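Local coordinates for TIR-NB-LRR type resistance protein RPV1 (Vitis rotundifolia, PDB 5KU7) that probably takes part in plant disease resistance as an intracellular immune receptor of the TIR-NB-LRR class, and is represented by its TIR domain, at residues A[78-83]-A[127-132]. Sequence-based numbering, arbitrary orientation.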
loop_
_atom_site.group_PDB
_atom_site.type_symbol
_atom_site.label_atom_id
_atom_site.label_comp_id
_atom_site.label_asym_id
_atom_site.label_seq_id
_atom_site.Cartn_x
_atom_site.Cartn_y
_atom_site.Cartn_z
ATOM N N CYS A 78 0.736 -12.087 17.968
ATOM C CA CYS A 78 1.925 -11.835 17.152
ATOM C C CYS A 78 3.195 -12.365 17.862
ATOM O O CYS A 78 4.045 -13.042 17.251
ATOM C CB CYS A 78 2.060 -10.333 16.837
ATOM S SG CYS A 78 0.873 -9.722 15.557
ATOM N N LEU A 79 3.315 -12.077 19.158
ATOM C CA LEU A 79 4.507 -12.485 19.903
ATOM C C LEU A 79 4.601 -14.009 20.014
ATOM O O LEU A 79 5.680 -14.586 19.845
ATOM C CB LEU A 79 4.537 -11.835 21.295
ATOM C CG LEU A 79 4.815 -10.336 21.263
ATOM C CD1 LEU A 79 4.911 -9.746 22.647
ATOM C CD2 LEU A 79 6.093 -10.043 20.482
ATOM N N ASP A 80 3.482 -14.661 20.308
ATOM C CA ASP A 80 3.482 -16.123 20.424
ATOM C C ASP A 80 3.804 -16.717 19.059
ATOM O O ASP A 80 4.495 -17.725 18.954
ATOM C CB ASP A 80 2.145 -16.638 20.951
ATOM C CG ASP A 80 1.993 -16.427 22.440
ATOM O OD1 ASP A 80 3.030 -16.325 23.138
ATOM O OD2 ASP A 80 0.840 -16.365 22.923
ATOM N N GLU A 81 3.292 -16.064 18.018
ATOM C CA GLU A 81 3.608 -16.400 16.634
ATOM C C GLU A 81 5.104 -16.392 16.372
ATOM O O GLU A 81 5.672 -17.330 15.799
ATOM C CB GLU A 81 2.943 -15.401 15.695
ATOM C CG GLU A 81 2.508 -15.985 14.396
ATOM C CD GLU A 81 1.503 -15.108 13.706
ATOM O OE1 GLU A 81 1.917 -14.065 13.142
ATOM O OE2 GLU A 81 0.292 -15.443 13.763
ATOM N N LEU A 82 5.721 -15.296 16.788
ATOM C CA LEU A 82 7.133 -15.063 16.570
ATOM C C LEU A 82 7.998 -16.069 17.295
ATOM O O LEU A 82 9.034 -16.479 16.773
ATOM C CB LEU A 82 7.512 -13.648 17.020
ATOM C CG LEU A 82 8.952 -13.246 16.708
ATOM C CD1 LEU A 82 9.241 -13.358 15.214
ATOM C CD2 LEU A 82 9.233 -11.850 17.227
ATOM N N VAL A 83 7.590 -16.453 18.501
ATOM C CA VAL A 83 8.335 -17.462 19.272
ATOM C C VAL A 83 8.346 -18.788 18.528
ATOM O O VAL A 83 9.385 -19.425 18.400
ATOM C CB VAL A 83 7.749 -17.671 20.674
ATOM C CG1 VAL A 83 8.431 -18.855 21.361
ATOM C CG2 VAL A 83 7.905 -16.408 21.510
ATOM N N LYS A 127 3.712 -11.501 32.860
ATOM C CA LYS A 127 5.104 -11.324 33.255
ATOM C C LYS A 127 5.973 -12.533 32.915
ATOM O O LYS A 127 7.132 -12.387 32.527
ATOM C CB LYS A 127 5.166 -11.043 34.761
ATOM C CG LYS A 127 6.558 -10.873 35.336
ATOM C CD LYS A 127 6.471 -10.518 36.814
ATOM C CE LYS A 127 7.812 -10.655 37.504
ATOM N NZ LYS A 127 7.675 -10.711 38.994
ATOM N N ASP A 128 5.402 -13.724 33.043
ATOM C CA ASP A 128 6.159 -14.956 32.864
ATOM C C ASP A 128 6.493 -15.271 31.407
ATOM O O ASP A 128 7.439 -16.000 31.135
ATOM C CB ASP A 128 5.393 -16.129 33.486
ATOM C CG ASP A 128 3.905 -16.071 33.201
ATOM O OD1 ASP A 128 3.439 -16.812 32.307
ATOM O OD2 ASP A 128 3.204 -15.279 33.872
ATOM N N LYS A 129 5.728 -14.721 30.472
ATOM C CA LYS A 129 5.964 -14.975 29.054
ATOM C C LYS A 129 6.942 -13.975 28.444
ATOM O O LYS A 129 7.520 -14.234 27.394
ATOM C CB LYS A 129 4.636 -14.952 28.287
ATOM C CG LYS A 129 3.677 -16.047 28.717
ATOM C CD LYS A 129 2.440 -16.084 27.840
ATOM C CE LYS A 129 2.776 -16.341 26.383
ATOM N NZ LYS A 129 1.526 -16.350 25.557
ATOM N N ILE A 130 7.127 -12.845 29.121
ATOM C CA ILE A 130 7.961 -11.736 28.634
ATOM C C ILE A 130 9.388 -12.098 28.185
ATOM O O ILE A 130 9.848 -11.621 27.145
ATOM C CB ILE A 130 8.062 -10.640 29.708
ATOM C CG1 ILE A 130 6.747 -9.858 29.775
ATOM C CG2 ILE A 130 9.252 -9.720 29.431
ATOM C CD1 ILE A 130 6.759 -8.700 30.745
ATOM N N PRO A 131 10.100 -12.923 28.970
ATOM C CA PRO A 131 11.464 -13.344 28.605
ATOM C C PRO A 131 11.607 -13.990 27.210
ATOM O O PRO A 131 12.457 -13.545 26.435
ATOM C CB PRO A 131 11.810 -14.355 29.704
ATOM C CG PRO A 131 11.039 -13.881 30.876
ATOM C CD PRO A 131 9.732 -13.388 30.319
ATOM N N ARG A 132 10.820 -15.021 26.901
ATOM C CA ARG A 132 10.905 -15.684 25.597
ATOM C C ARG A 132 10.427 -14.762 24.470
ATOM O O ARG A 132 10.843 -14.896 23.310
ATOM C CB ARG A 132 10.119 -16.996 25.612
ATOM C CG ARG A 132 10.809 -18.051 26.473
ATOM C CD ARG A 132 10.302 -19.458 26.232
ATOM N NE ARG A 132 10.611 -19.894 24.876
ATOM C CZ ARG A 132 10.620 -21.162 24.481
ATOM N NH1 ARG A 132 10.375 -22.135 25.352
ATOM N NH2 ARG A 132 10.910 -21.454 23.220
#
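Asp-80 OD1 is gripped by two donors, NZ of Lys-129, in a weak hydrogen bond of 2.8 Å, and NE1 of Trp-133 on helix 130-141. The shorter bond goes to the other oxygen: Lys-129 NZ lies 2.7 Å from Asp-80 OD2, in a salt bridge that uses the syn lone pair of that oxygen. The pair ties helix 76-91 to the segment leading into helix 130-141 in the TIR domain, a flavodoxin-like fold with a parallel five-stranded sheet between helices. The two side chains meet at about a right angle. Lys-129 starts with CG anti to its carbonyl carbon (chi1 -63°) and then bends at chi3 (60°), and this kink in the chain carries NZ across to the acid; Lys-129 CE lies 3.3 Å from Asp-80 OD1. With Lys-129 and Trp-133 both donating, the carboxylate is held from two positions on the partner side, which should restrict its rotation. One turn further along helix 76-91, Val-83 points at Arg-132, and here the backbones draw closer, with CA atoms 7.1 Å apart against 9.1 Å for Asp-80 and Lys-129. The same valine also packs on Trp-133 and Ala-136, extending the contact along helix 130-141. Nothing in this outer contact is fully buried; Leu-79 and Leu-82 reach Trp-133 and Leu-137 respectively, joining the same two helices beneath it. NH2 of Arg-132 forms a salt bridge with OE2 of Glu-87, further along helix 76-91, which probably keeps the guanidinium beside Val-83. Val-83 divides its branches between two parts of the arginine: CG2 rests 3.8 Å from Arg-132 O, whereas CG1 meets the guanidinium obliquely, 4.0 Å from Arg-132 NH2.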